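Local atomic coordinates of glutathione s-transferase III (Zea mays, PDB entry 1AW9), a protein that probably conjugates reduced glutathione to hydrophobic electrophiles, including certain herbicides, as a phi-class glutathione transferase that forms homodimers. Residues Pro55-Gly60 with Arg72-Lys77; Lys154-Ala157 with Leu163-Ala166; Tyr171-Ser176 with Lys205-Ile210. All blocks are in the same frame, centred on the assembly; numbering follows the deposited sequence.

Contact 1: Pro55-Gly60 with Arg72-Lys77; sequences PALVDG and RYIASK
The beta-beta-alpha end of the thioredoxin-like N-terminal domain is tied together here by Asp-59, on strand 56-59, which meets Tyr-73 and Lys-77, one turn apart on helix 67-77. Over these segments strand and helix run at 30° to each other with axes 11.6 Å apart, a separation bridged entirely by side chains. Asp-59 has CG anti to its backbone nitrogen (chi1 -173°), which carries the carboxylate out toward the helix. One oxygen does the work. Asp-59 OD2 accepts from Tyr-73 OH, 2.8 Å away, through its anti lone pair, the one turned away from OD1, and Lys-77 NZ reaches the same OD2 at 3.1 Å, nearly in line with its C-O bond, closing a salt bridge. OD2 sits at the edge of the tyrosine ring, 3.5 Å from CE2 of Tyr-73, while the carboxylate and ring planes stand 76° apart. The lysine chain, bent near both ends, comes from the direction opposite to Asp-59 and also lays its CE 3.4 Å from Asp-59 OD2. Two donors on one oxygen, one of them cationic, probably keep this largely buried aspartate ionised; its OD1 has a weak bond to Tyr-78 OH. The strand belongs to the central sheet, with Leu-57 bonded through its backbone to Leu-64, and Pro-55 just before it follows the cis peptide bond characteristic of this fold. Arg-72, turned away from the strand, pairs with Glu-96, while Tyr-73 also packs on Ala-93 of the second subunit. Beside the polar pair, Leu-57 and Ile-74 meet tip to tip, CD2 of Leu-57 lying 4.0 Å from CD1 of Ile-74.

Contact 2: Lys154-Ala157 with Leu163-Ala166; sequences KYLA and LADA
The ring of Tyr-155 receives the carboxylate of Asp-165 at its edge: OD2 of Asp-165 lies in the ring plane, 3.5 Å from Tyr-155 CD1, and the two planes are nearly perpendicular, 82° apart. The same oxygen touches the root of the side chain, with Tyr-155 CB 3.3 Å from Asp-165 OD2, so the tyrosine walls the acid without bonding to it. Ala-196 of helix 188-199 packs against Tyr-155. From this position OD2 accepts the backbone N-H of Leu-156 at 3.0 Å from N, almost straight at 168°, through its syn lone pair, and it also takes the indole NE1 of Trp-193. OD1 accepts from the backbone N of Thr-162, and a water donates to Asp-165 OD1 (2.7 Å) and accepts from Ala-157 N (2.8 Å), bridging helix and loop. Asp-165 holds its CG anti to the carbonyl carbon, beside its own nitrogen, and this turns the carboxylate back to Thr-162, consistent with one half of the N-capping box known in GSTs at the start of this helix, Thr-162 OG1 making a weak bond to Ala-164 N. Leu-156 runs past the acid in the opposite direction; its CB rests 4.1 Å from Ala-164 CB, and its CD1 lies 3.8 Å from Ala-164 O, with Trp-98 and His-168 adding to the surroundings. Exchanging Asp-165 for a leucine would probably leave Leu-156 N, Thr-162 N and the Trp-193 indole without their common acceptor and set the 154-157 loop free to shift from the helix. Four donors converging on one buried carboxylate, none of them carrying a full charge, suggest that the acid stays ionised and that its charge is stabilised by N-H groups of the helix start, the loop and a tryptophan, and by a water.

Contact 3: Tyr171-Ser176 with Lys205-Ile210; sequences YLLYLS and KTVAAI
Tyr-174 and Ile-210 come at each other from opposite directions, one from helix 169-176 and the other from the residue that follows helix 201-209. The tyrosine leaves its helix at an angle to the partner, and the far end of its ring then turns in, placing Tyr-174 OH 3.7 Å from CG2 of Ile-210. The other branch of the isoleucine lies obliquely to the ring, with Ile-210 CD1 4.4 Å from Tyr-174 CE1. Ile-210 sets CG2 anti to its backbone N and CG1 anti to the carbonyl carbon (chi1 -54°); this turns CG2 to the hydroxyl, and the extended chi2 (166°) sends CD1 on toward the ring and the neighbouring leucine. Leu-173, whose CB points at the partner segment, divides its two methyls between both residues: CD1 is 4.3 Å from Ile-210 CD1, and CD2 lies equally far from Val-207 CG2. Val-207 meets it at the margin; the CA atoms of Leu-173 and Val-207, 8.6 Å apart, are the nearest across the segments. Outside the two segments, Trp-194 packs on Leu-173, Pro-12 and Val-114 on Tyr-174, and Thr-206 bonds to Asn-22 of helix 12-23, so the last helix joins the all-helical domain to the thioredoxin-like one. The Tyr-174 hydroxyl has a weak bond to Leu-10 O. Between the segments everything is van der Waals contact, methyl to methyl and methyl to phenol, and complementary shape, not directed bonding, probably holds these two together beside the probable glutathione site.

The three contacts follow one another along the chain and pass from the N-terminal domain to the helical one. Contacts 1 and 2 have centres 20 Å apart yet touch at the domain boundary: CD2 of Leu-163 lies 4.0 Å from CA of Arg-72. Contact 3 touches neither, its nearest atoms being about 6 Å from contact 2 and about 9 Å from contact 1, but helix 163-166 leads directly into helix 169-176. It lies closest to the probable glutathione site, with the Tyr-174 side chain about 4 Å from that of Pro-12; in contact 1, the side chain of Leu-57 is about 9 Å from that of Ser-67. A bound cadmium ion lies about 8 Å from the side chain of Leu-156.

Contact 1: Pro55-Gly60 with Arg72-Lys77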
ATOM      1  N   PRO A  55      -2.114  26.861   3.030  1.00 27.85           N
ATOM      2  CA  PRO A  55      -2.380  28.197   3.555  1.00 25.25           C
ATOM      3  C   PRO A  55      -3.721  28.766   3.131  1.00 24.54           C
ATOM      4  O   PRO A  55      -4.455  28.173   2.335  1.00 25.15           O
ATOM      5  CB  PRO A  55      -1.258  29.011   2.919  1.00 25.43           C
ATOM      6  CG  PRO A  55      -1.220  28.445   1.537  1.00 23.66           C
ATOM      7  CD  PRO A  55      -1.308  26.949   1.791  1.00 24.53           C
ATOM      8  N   ALA A  56      -4.041  29.913   3.710  1.00 24.02           N
ATOM      9  CA  ALA A  56      -5.237  30.673   3.350  1.00 21.62           C
ATOM     10  C   ALA A  56      -4.743  32.122   3.288  1.00 21.75           C
ATOM     11  O   ALA A  56      -3.763  32.502   3.934  1.00 19.24           O
ATOM     12  CB  ALA A  56      -6.319  30.523   4.383  1.00 22.71           C
ATOM     13  N   LEU A  57      -5.349  32.918   2.444  1.00 21.60           N
ATOM     14  CA  LEU A  57      -4.909  34.291   2.386  1.00 24.14           C
ATOM     15  C   LEU A  57      -6.133  35.151   2.456  1.00 24.35           C
ATOM     16  O   LEU A  57      -7.151  34.822   1.828  1.00 24.37           O
ATOM     17  CB  LEU A  57      -4.149  34.575   1.086  1.00 23.85           C
ATOM     18  CG  LEU A  57      -3.709  36.021   0.841  1.00 20.92           C
ATOM     19  CD1 LEU A  57      -2.215  36.160   1.018  1.00 19.65           C
ATOM     20  CD2 LEU A  57      -4.102  36.421  -0.546  1.00 21.77           C
ATOM     21  N   VAL A  58      -6.075  36.190   3.284  1.00 24.17           N
ATOM     22  CA  VAL A  58      -7.206  37.122   3.367  1.00 28.38           C
ATOM     23  C   VAL A  58      -6.831  38.429   2.656  1.00 28.98           C
ATOM     24  O   VAL A  58      -5.878  39.107   3.055  1.00 27.84           O
ATOM     25  CB  VAL A  58      -7.618  37.453   4.814  1.00 28.33           C
ATOM     26  CG1 VAL A  58      -8.722  38.506   4.786  1.00 27.88           C
ATOM     27  CG2 VAL A  58      -8.090  36.198   5.531  1.00 27.72           C
ATOM     28  N   ASP A  59      -7.514  38.727   1.560  1.00 30.49           N
ATOM     29  CA  ASP A  59      -7.243  39.942   0.814  1.00 33.77           C
ATOM     30  C   ASP A  59      -8.396  40.935   1.009  1.00 34.92           C
ATOM     31  O   ASP A  59      -9.322  41.068   0.174  1.00 33.09           O
ATOM     32  CB  ASP A  59      -7.026  39.643  -0.661  1.00 35.01           C
ATOM     33  CG  ASP A  59      -6.567  40.867  -1.432  1.00 37.35           C
ATOM     34  OD1 ASP A  59      -5.865  41.707  -0.834  1.00 37.08           O
ATOM     35  OD2 ASP A  59      -6.927  40.999  -2.625  1.00 39.00           O
ATOM     36  N   GLY A  60      -8.304  41.650   2.124  1.00 35.40           N
ATOM     37  CA  GLY A  60      -9.334  42.595   2.466  1.00 37.59           C
ATOM     38  C   GLY A  60     -10.577  41.813   2.822  1.00 38.97           C
ATOM     39  O   GLY A  60     -10.671  41.243   3.899  1.00 39.79           O
ATOM     40  N   ARG A  72      -2.303  32.605  -8.473  1.00 18.20           N
ATOM     41  CA  ARG A  72      -2.796  33.069  -9.734  1.00 19.36           C
ATOM     42  C   ARG A  72      -3.630  34.324  -9.540  1.00 21.46           C
ATOM     43  O   ARG A  72      -3.504  35.286 -10.303  1.00 23.08           O
ATOM     44  CB  ARG A  72      -3.579  31.978 -10.427  1.00 18.59           C
ATOM     45  CG  ARG A  72      -4.060  32.411 -11.778  1.00 22.15           C
ATOM     46  CD  ARG A  72      -3.773  31.374 -12.823  1.00 24.19           C
ATOM     47  NE  ARG A  72      -3.927  31.925 -14.170  1.00 24.58           N
ATOM     48  CZ  ARG A  72      -3.836  31.201 -15.277  1.00 24.54           C
ATOM     49  NH1 ARG A  72      -3.593  29.897 -15.194  1.00 24.01           N
ATOM     50  NH2 ARG A  72      -3.964  31.780 -16.462  1.00 24.07           N
ATOM     51  N   TYR A  73      -4.452  34.331  -8.499  1.00 21.98           N
ATOM     52  CA  TYR A  73      -5.302  35.479  -8.183  1.00 22.30           C
ATOM     53  C   TYR A  73      -4.453  36.731  -7.959  1.00 22.38           C
ATOM     54  O   TYR A  73      -4.668  37.760  -8.572  1.00 22.21           O
ATOM     55  CB  TYR A  73      -6.119  35.177  -6.940  1.00 21.07           C
ATOM     56  CG  TYR A  73      -6.769  36.376  -6.302  1.00 22.53           C
ATOM     57  CD1 TYR A  73      -7.997  36.862  -6.754  1.00 21.58           C
ATOM     58  CD2 TYR A  73      -6.185  36.979  -5.189  1.00 24.94           C
ATOM     59  CE1 TYR A  73      -8.628  37.905  -6.100  1.00 24.21           C
ATOM     60  CE2 TYR A  73      -6.803  38.018  -4.533  1.00 25.93           C
ATOM     61  CZ  TYR A  73      -8.024  38.470  -4.986  1.00 26.41           C
ATOM     62  OH  TYR A  73      -8.649  39.453  -4.255  1.00 33.05           O
ATOM     63  N   ILE A  74      -3.489  36.632  -7.067  1.00 23.08           N
ATOM     64  CA  ILE A  74      -2.602  37.724  -6.785  1.00 24.16           C
ATOM     65  C   ILE A  74      -1.830  38.151  -8.045  1.00 26.17           C
ATOM     66  O   ILE A  74      -1.639  39.331  -8.244  1.00 28.62           O
ATOM     67  CB  ILE A  74      -1.609  37.308  -5.695  1.00 24.46           C
ATOM     68  CG1 ILE A  74      -2.334  37.123  -4.359  1.00 24.76           C
ATOM     69  CG2 ILE A  74      -0.425  38.250  -5.651  1.00 21.41           C
ATOM     70  CD1 ILE A  74      -3.133  38.320  -3.879  1.00 29.10           C
ATOM     71  N   ALA A  75      -1.393  37.205  -8.881  1.00 26.61           N
ATOM     72  CA  ALA A  75      -0.618  37.513 -10.091  1.00 26.94           C
ATOM     73  C   ALA A  75      -1.400  38.303 -11.128  1.00 29.90           C
ATOM     74  O   ALA A  75      -0.826  39.092 -11.876  1.00 31.62           O
ATOM     75  CB  ALA A  75      -0.038  36.250 -10.717  1.00 21.77           C
ATOM     76  N   SER A  76      -2.702  38.083 -11.208  1.00 31.02           N
ATOM     77  CA  SER A  76      -3.498  38.834 -12.171  1.00 33.08           C
ATOM     78  C   SER A  76      -4.110  40.082 -11.546  1.00 32.51           C
ATOM     79  O   SER A  76      -4.224  41.109 -12.201  1.00 34.92           O
ATOM     80  CB  SER A  76      -4.579  37.957 -12.814  1.00 33.16           C
ATOM     81  OG  SER A  76      -5.200  37.102 -11.867  1.00 38.14           O
ATOM     82  N   LYS A  77      -4.450  40.006 -10.265  1.00 31.67           N
ATOM     83  CA  LYS A  77      -5.055  41.126  -9.565  1.00 31.82           C
ATOM     84  C   LYS A  77      -4.056  42.244  -9.388  1.00 30.82           C
ATOM     85  O   LYS A  77      -4.349  43.397  -9.686  1.00 33.43           O
ATOM     86  CB  LYS A  77      -5.611  40.689  -8.210  1.00 32.02           C
ATOM     87  CG  LYS A  77      -6.513  41.689  -7.562  1.00 30.55           C
ATOM     88  CD  LYS A  77      -6.133  41.826  -6.134  1.00 34.42           C
ATOM     89  CE  LYS A  77      -6.900  42.935  -5.435  1.00 35.34           C
ATOM     90  NZ  LYS A  77      -8.247  42.490  -5.006  1.00 38.30           N
TER

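Contact 2: Lys154-Ala157 with Leu163-Ala166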
ATOM      1  N   LYS A 154      14.544  29.478 -22.087  1.00 23.73           N
ATOM      2  CA  LYS A 154      15.260  29.977 -20.946  1.00 24.81           C
ATOM      3  C   LYS A 154      14.508  29.622 -19.671  1.00 23.86           C
ATOM      4  O   LYS A 154      15.101  29.205 -18.664  1.00 23.73           O
ATOM      5  CB  LYS A 154      15.422  31.476 -21.067  1.00 29.19           C
ATOM      6  CG  LYS A 154      16.680  31.978 -20.419  1.00 35.54           C
ATOM      7  CD  LYS A 154      16.714  33.501 -20.417  1.00 44.75           C
ATOM      8  CE  LYS A 154      16.632  34.100 -21.842  1.00 49.34           C
ATOM      9  NZ  LYS A 154      15.284  33.968 -22.507  1.00 50.21           N
ATOM     10  N   TYR A 155      13.205  29.871 -19.698  1.00 22.59           N
ATOM     11  CA  TYR A 155      12.329  29.564 -18.584  1.00 20.82           C
ATOM     12  C   TYR A 155      11.243  28.698 -19.145  1.00 19.85           C
ATOM     13  O   TYR A 155      11.156  28.522 -20.360  1.00 18.83           O
ATOM     14  CB  TYR A 155      11.740  30.824 -17.979  1.00 22.56           C
ATOM     15  CG  TYR A 155      12.765  31.631 -17.242  1.00 23.42           C
ATOM     16  CD1 TYR A 155      13.058  31.381 -15.903  1.00 24.63           C
ATOM     17  CD2 TYR A 155      13.465  32.628 -17.896  1.00 26.74           C
ATOM     18  CE1 TYR A 155      14.035  32.109 -15.232  1.00 28.02           C
ATOM     19  CE2 TYR A 155      14.439  33.358 -17.250  1.00 27.16           C
ATOM     20  CZ  TYR A 155      14.723  33.103 -15.927  1.00 29.72           C
ATOM     21  OH  TYR A 155      15.715  33.851 -15.331  1.00 33.27           O
ATOM     22  N   LEU A 156      10.401  28.169 -18.260  1.00 21.49           N
ATOM     23  CA  LEU A 156       9.296  27.273 -18.640  1.00 20.32           C
ATOM     24  C   LEU A 156       8.426  27.790 -19.779  1.00 21.02           C
ATOM     25  O   LEU A 156       8.237  27.087 -20.770  1.00 22.04           O
ATOM     26  CB  LEU A 156       8.429  26.856 -17.405  1.00 16.54           C
ATOM     27  CG  LEU A 156       9.184  26.009 -16.358  1.00 14.91           C
ATOM     28  CD1 LEU A 156       8.291  25.567 -15.253  1.00 10.99           C
ATOM     29  CD2 LEU A 156       9.885  24.802 -17.013  1.00 11.64           C
ATOM     30  N   ALA A 157       7.927  29.017 -19.655  1.00 23.99           N
ATOM     31  CA  ALA A 157       7.050  29.591 -20.674  1.00 27.09           C
ATOM     32  C   ALA A 157       7.759  30.363 -21.805  1.00 28.63           C
ATOM     33  O   ALA A 157       7.096  30.895 -22.704  1.00 29.96           O
ATOM     34  CB  ALA A 157       6.008  30.468 -19.996  1.00 24.34           C
ATOM     35  N   LEU A 163       4.909  32.990 -13.704  1.00 20.73           N
ATOM     36  CA  LEU A 163       4.276  32.320 -12.582  1.00 16.83           C
ATOM     37  C   LEU A 163       4.654  30.828 -12.611  1.00 15.11           C
ATOM     38  O   LEU A 163       4.914  30.221 -11.566  1.00 16.02           O
ATOM     39  CB  LEU A 163       2.764  32.496 -12.691  1.00 14.83           C
ATOM     40  CG  LEU A 163       1.892  31.971 -11.541  1.00 14.74           C
ATOM     41  CD1 LEU A 163       2.219  32.713 -10.235  1.00 15.35           C
ATOM     42  CD2 LEU A 163       0.425  32.125 -11.916  1.00 12.63           C
ATOM     43  N   ALA A 164       4.701  30.254 -13.807  1.00 13.80           N
ATOM     44  CA  ALA A 164       5.058  28.850 -13.969  1.00 14.62           C
ATOM     45  C   ALA A 164       6.360  28.509 -13.241  1.00 15.87           C
ATOM     46  O   ALA A 164       6.410  27.501 -12.529  1.00 16.71           O
ATOM     47  CB  ALA A 164       5.151  28.476 -15.454  1.00 10.00           C
ATOM     48  N   ASP A 165       7.379  29.370 -13.334  1.00 16.69           N
ATOM     49  CA  ASP A 165       8.668  29.086 -12.666  1.00 16.38           C
ATOM     50  C   ASP A 165       8.613  29.320 -11.165  1.00 17.69           C
ATOM     51  O   ASP A 165       9.168  28.536 -10.393  1.00 18.91           O
ATOM     52  CB  ASP A 165       9.828  29.919 -13.255  1.00 14.05           C
ATOM     53  CG  ASP A 165       9.827  29.933 -14.773  1.00 15.80           C
ATOM     54  OD1 ASP A 165       9.137  30.784 -15.327  1.00 20.94           O
ATOM     55  OD2 ASP A 165      10.455  29.090 -15.440  1.00 15.67           O
ATOM     56  N   ALA A 166       7.927  30.389 -10.765  1.00 16.79           N
ATOM     57  CA  ALA A 166       7.844  30.785  -9.376  1.00 15.94           C
ATOM     58  C   ALA A 166       7.161  29.725  -8.500  1.00 17.55           C
ATOM     59  O   ALA A 166       7.541  29.533  -7.333  1.00 15.58           O
ATOM     60  CB  ALA A 166       7.118  32.157  -9.269  1.00 16.17           C
TER
HETATM   61  O   HOH W   1       8.331  31.126 -17.914  1.00 19.68           O

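Contact 3: Tyr171-Ser176 with Lys205-Ile210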
ATOM      1  N   TYR A 171       9.608  24.221  -3.526  1.00 15.04           N
ATOM      2  CA  TYR A 171       9.926  22.814  -3.538  1.00 13.21           C
ATOM      3  C   TYR A 171      11.308  22.501  -4.088  1.00 14.34           C
ATOM      4  O   TYR A 171      11.943  21.563  -3.608  1.00 15.77           O
ATOM      5  CB  TYR A 171       8.814  21.989  -4.155  1.00 15.31           C
ATOM      6  CG  TYR A 171       7.803  21.566  -3.094  1.00 18.44           C
ATOM      7  CD1 TYR A 171       8.016  20.424  -2.318  1.00 18.35           C
ATOM      8  CD2 TYR A 171       6.644  22.316  -2.849  1.00 21.77           C
ATOM      9  CE1 TYR A 171       7.112  20.040  -1.338  1.00 19.40           C
ATOM     10  CE2 TYR A 171       5.724  21.931  -1.855  1.00 21.76           C
ATOM     11  CZ  TYR A 171       5.974  20.792  -1.115  1.00 21.07           C
ATOM     12  OH  TYR A 171       5.070  20.377  -0.156  1.00 27.99           O
ATOM     13  N   LEU A 172      11.828  23.313  -5.016  1.00 11.85           N
ATOM     14  CA  LEU A 172      13.182  23.097  -5.520  1.00 11.68           C
ATOM     15  C   LEU A 172      14.143  23.388  -4.357  1.00 14.16           C
ATOM     16  O   LEU A 172      15.133  22.678  -4.135  1.00 13.32           O
ATOM     17  CB  LEU A 172      13.483  24.024  -6.702  1.00 10.70           C
ATOM     18  CG  LEU A 172      12.991  23.604  -8.087  1.00 10.50           C
ATOM     19  CD1 LEU A 172      13.361  24.703  -9.029  1.00 11.44           C
ATOM     20  CD2 LEU A 172      13.599  22.284  -8.559  1.00  9.84           C
ATOM     21  N   LEU A 173      13.818  24.434  -3.601  1.00 16.46           N
ATOM     22  CA  LEU A 173      14.590  24.849  -2.433  1.00 18.22           C
ATOM     23  C   LEU A 173      14.678  23.704  -1.428  1.00 18.38           C
ATOM     24  O   LEU A 173      15.763  23.295  -1.034  1.00 20.11           O
ATOM     25  CB  LEU A 173      13.940  26.093  -1.797  1.00 18.33           C
ATOM     26  CG  LEU A 173      14.663  26.833  -0.677  1.00 21.30           C
ATOM     27  CD1 LEU A 173      14.448  26.155   0.660  1.00 27.21           C
ATOM     28  CD2 LEU A 173      16.153  26.945  -0.990  1.00 24.16           C
ATOM     29  N   TYR A 174      13.541  23.162  -1.021  1.00 19.61           N
ATOM     30  CA  TYR A 174      13.549  22.060  -0.058  1.00 20.12           C
ATOM     31  C   TYR A 174      14.219  20.801  -0.598  1.00 19.47           C
ATOM     32  O   TYR A 174      14.957  20.148   0.129  1.00 18.55           O
ATOM     33  CB  TYR A 174      12.135  21.777   0.448  1.00 23.88           C
ATOM     34  CG  TYR A 174      11.684  22.789   1.471  1.00 28.35           C
ATOM     35  CD1 TYR A 174      11.452  24.111   1.111  1.00 31.05           C
ATOM     36  CD2 TYR A 174      11.519  22.434   2.810  1.00 29.21           C
ATOM     37  CE1 TYR A 174      11.064  25.067   2.062  1.00 32.16           C
ATOM     38  CE2 TYR A 174      11.129  23.377   3.764  1.00 31.14           C
ATOM     39  CZ  TYR A 174      10.898  24.691   3.385  1.00 31.20           C
ATOM     40  OH  TYR A 174      10.453  25.617   4.303  1.00 30.72           O
ATOM     41  N   LEU A 175      13.974  20.472  -1.869  1.00 18.97           N
ATOM     42  CA  LEU A 175      14.595  19.314  -2.506  1.00 18.97           C
ATOM     43  C   LEU A 175      16.119  19.430  -2.396  1.00 20.40           C
ATOM     44  O   LEU A 175      16.799  18.422  -2.178  1.00 19.66           O
ATOM     45  CB  LEU A 175      14.258  19.281  -3.985  1.00 22.48           C
ATOM     46  CG  LEU A 175      13.440  18.157  -4.612  1.00 28.09           C
ATOM     47  CD1 LEU A 175      13.859  18.090  -6.076  1.00 29.53           C
ATOM     48  CD2 LEU A 175      13.736  16.819  -3.961  1.00 28.56           C
ATOM     49  N   SER A 176      16.653  20.650  -2.569  1.00 19.43           N
ATOM     50  CA  SER A 176      18.097  20.874  -2.495  1.00 21.40           C
ATOM     51  C   SER A 176      18.716  20.560  -1.136  1.00 21.56           C
ATOM     52  O   SER A 176      19.905  20.293  -1.057  1.00 23.65           O
ATOM     53  CB  SER A 176      18.474  22.284  -2.930  1.00 21.01           C
ATOM     54  OG  SER A 176      18.066  23.232  -1.971  1.00 22.30           O
ATOM     55  N   LYS A 205      14.751  37.212  -0.581  1.00 31.96           N
ATOM     56  CA  LYS A 205      13.957  37.752   0.523  1.00 33.88           C
ATOM     57  C   LYS A 205      13.162  36.610   1.146  1.00 32.85           C
ATOM     58  O   LYS A 205      13.229  36.361   2.362  1.00 32.25           O
ATOM     59  CB  LYS A 205      12.993  38.831  -0.011  1.00 37.53           C
ATOM     60  CG  LYS A 205      12.462  39.873   1.010  1.00 42.01           C
ATOM     61  CD  LYS A 205      11.415  40.837   0.377  1.00 45.37           C
ATOM     62  CE  LYS A 205      11.899  41.425  -0.976  1.00 48.53           C
ATOM     63  NZ  LYS A 205      10.794  42.018  -1.823  1.00 48.76           N
ATOM     64  N   THR A 206      12.442  35.896   0.287  1.00 31.68           N
ATOM     65  CA  THR A 206      11.635  34.758   0.709  1.00 30.28           C
ATOM     66  C   THR A 206      12.457  33.772   1.542  1.00 29.80           C
ATOM     67  O   THR A 206      12.088  33.447   2.656  1.00 30.16           O
ATOM     68  CB  THR A 206      11.065  34.025  -0.513  1.00 31.82           C
ATOM     69  OG1 THR A 206      10.383  34.966  -1.354  1.00 29.19           O
ATOM     70  CG2 THR A 206      10.094  32.922  -0.064  1.00 30.93           C
ATOM     71  N   VAL A 207      13.576  33.318   1.001  1.00 29.98           N
ATOM     72  CA  VAL A 207      14.436  32.379   1.702  1.00 32.53           C
ATOM     73  C   VAL A 207      14.829  32.943   3.052  1.00 34.82           C
ATOM     74  O   VAL A 207      14.880  32.220   4.052  1.00 34.34           O
ATOM     75  CB  VAL A 207      15.741  32.081   0.900  1.00 33.48           C
ATOM     76  CG1 VAL A 207      16.773  31.422   1.796  1.00 32.98           C
ATOM     77  CG2 VAL A 207      15.454  31.178  -0.294  1.00 32.04           C
ATOM     78  N   ALA A 208      15.145  34.235   3.058  1.00 37.73           N
ATOM     79  CA  ALA A 208      15.546  34.936   4.271  1.00 39.73           C
ATOM     80  C   ALA A 208      14.525  34.832   5.401  1.00 40.90           C
ATOM     81  O   ALA A 208      14.896  34.825   6.583  1.00 41.54           O
ATOM     82  CB  ALA A 208      15.800  36.383   3.954  1.00 41.36           C
ATOM     83  N   ALA A 209      13.247  34.774   5.034  1.00 41.54           N
ATOM     84  CA  ALA A 209      12.156  34.676   6.005  1.00 42.12           C
ATOM     85  C   ALA A 209      11.877  33.276   6.605  1.00 43.07           C
ATOM     86  O   ALA A 209      11.211  33.178   7.627  1.00 43.81           O
ATOM     87  CB  ALA A 209      10.871  35.267   5.403  1.00 42.06           C
ATOM     88  N   ILE A 210      12.367  32.199   5.989  1.00 43.43           N
ATOM     89  CA  ILE A 210      12.117  30.858   6.519  1.00 43.12           C
ATOM     90  C   ILE A 210      12.906  30.686   7.813  1.00 45.29           C
ATOM     91  O   ILE A 210      14.142  30.783   7.813  1.00 43.03           O
ATOM     92  CB  ILE A 210      12.545  29.752   5.536  1.00 42.14           C
ATOM     93  CG1 ILE A 210      11.884  29.949   4.167  1.00 40.65           C
ATOM     94  CG2 ILE A 210      12.140  28.394   6.089  1.00 43.30           C
ATOM     95  CD1 ILE A 210      12.509  29.101   3.067  1.00 35.92           C
TER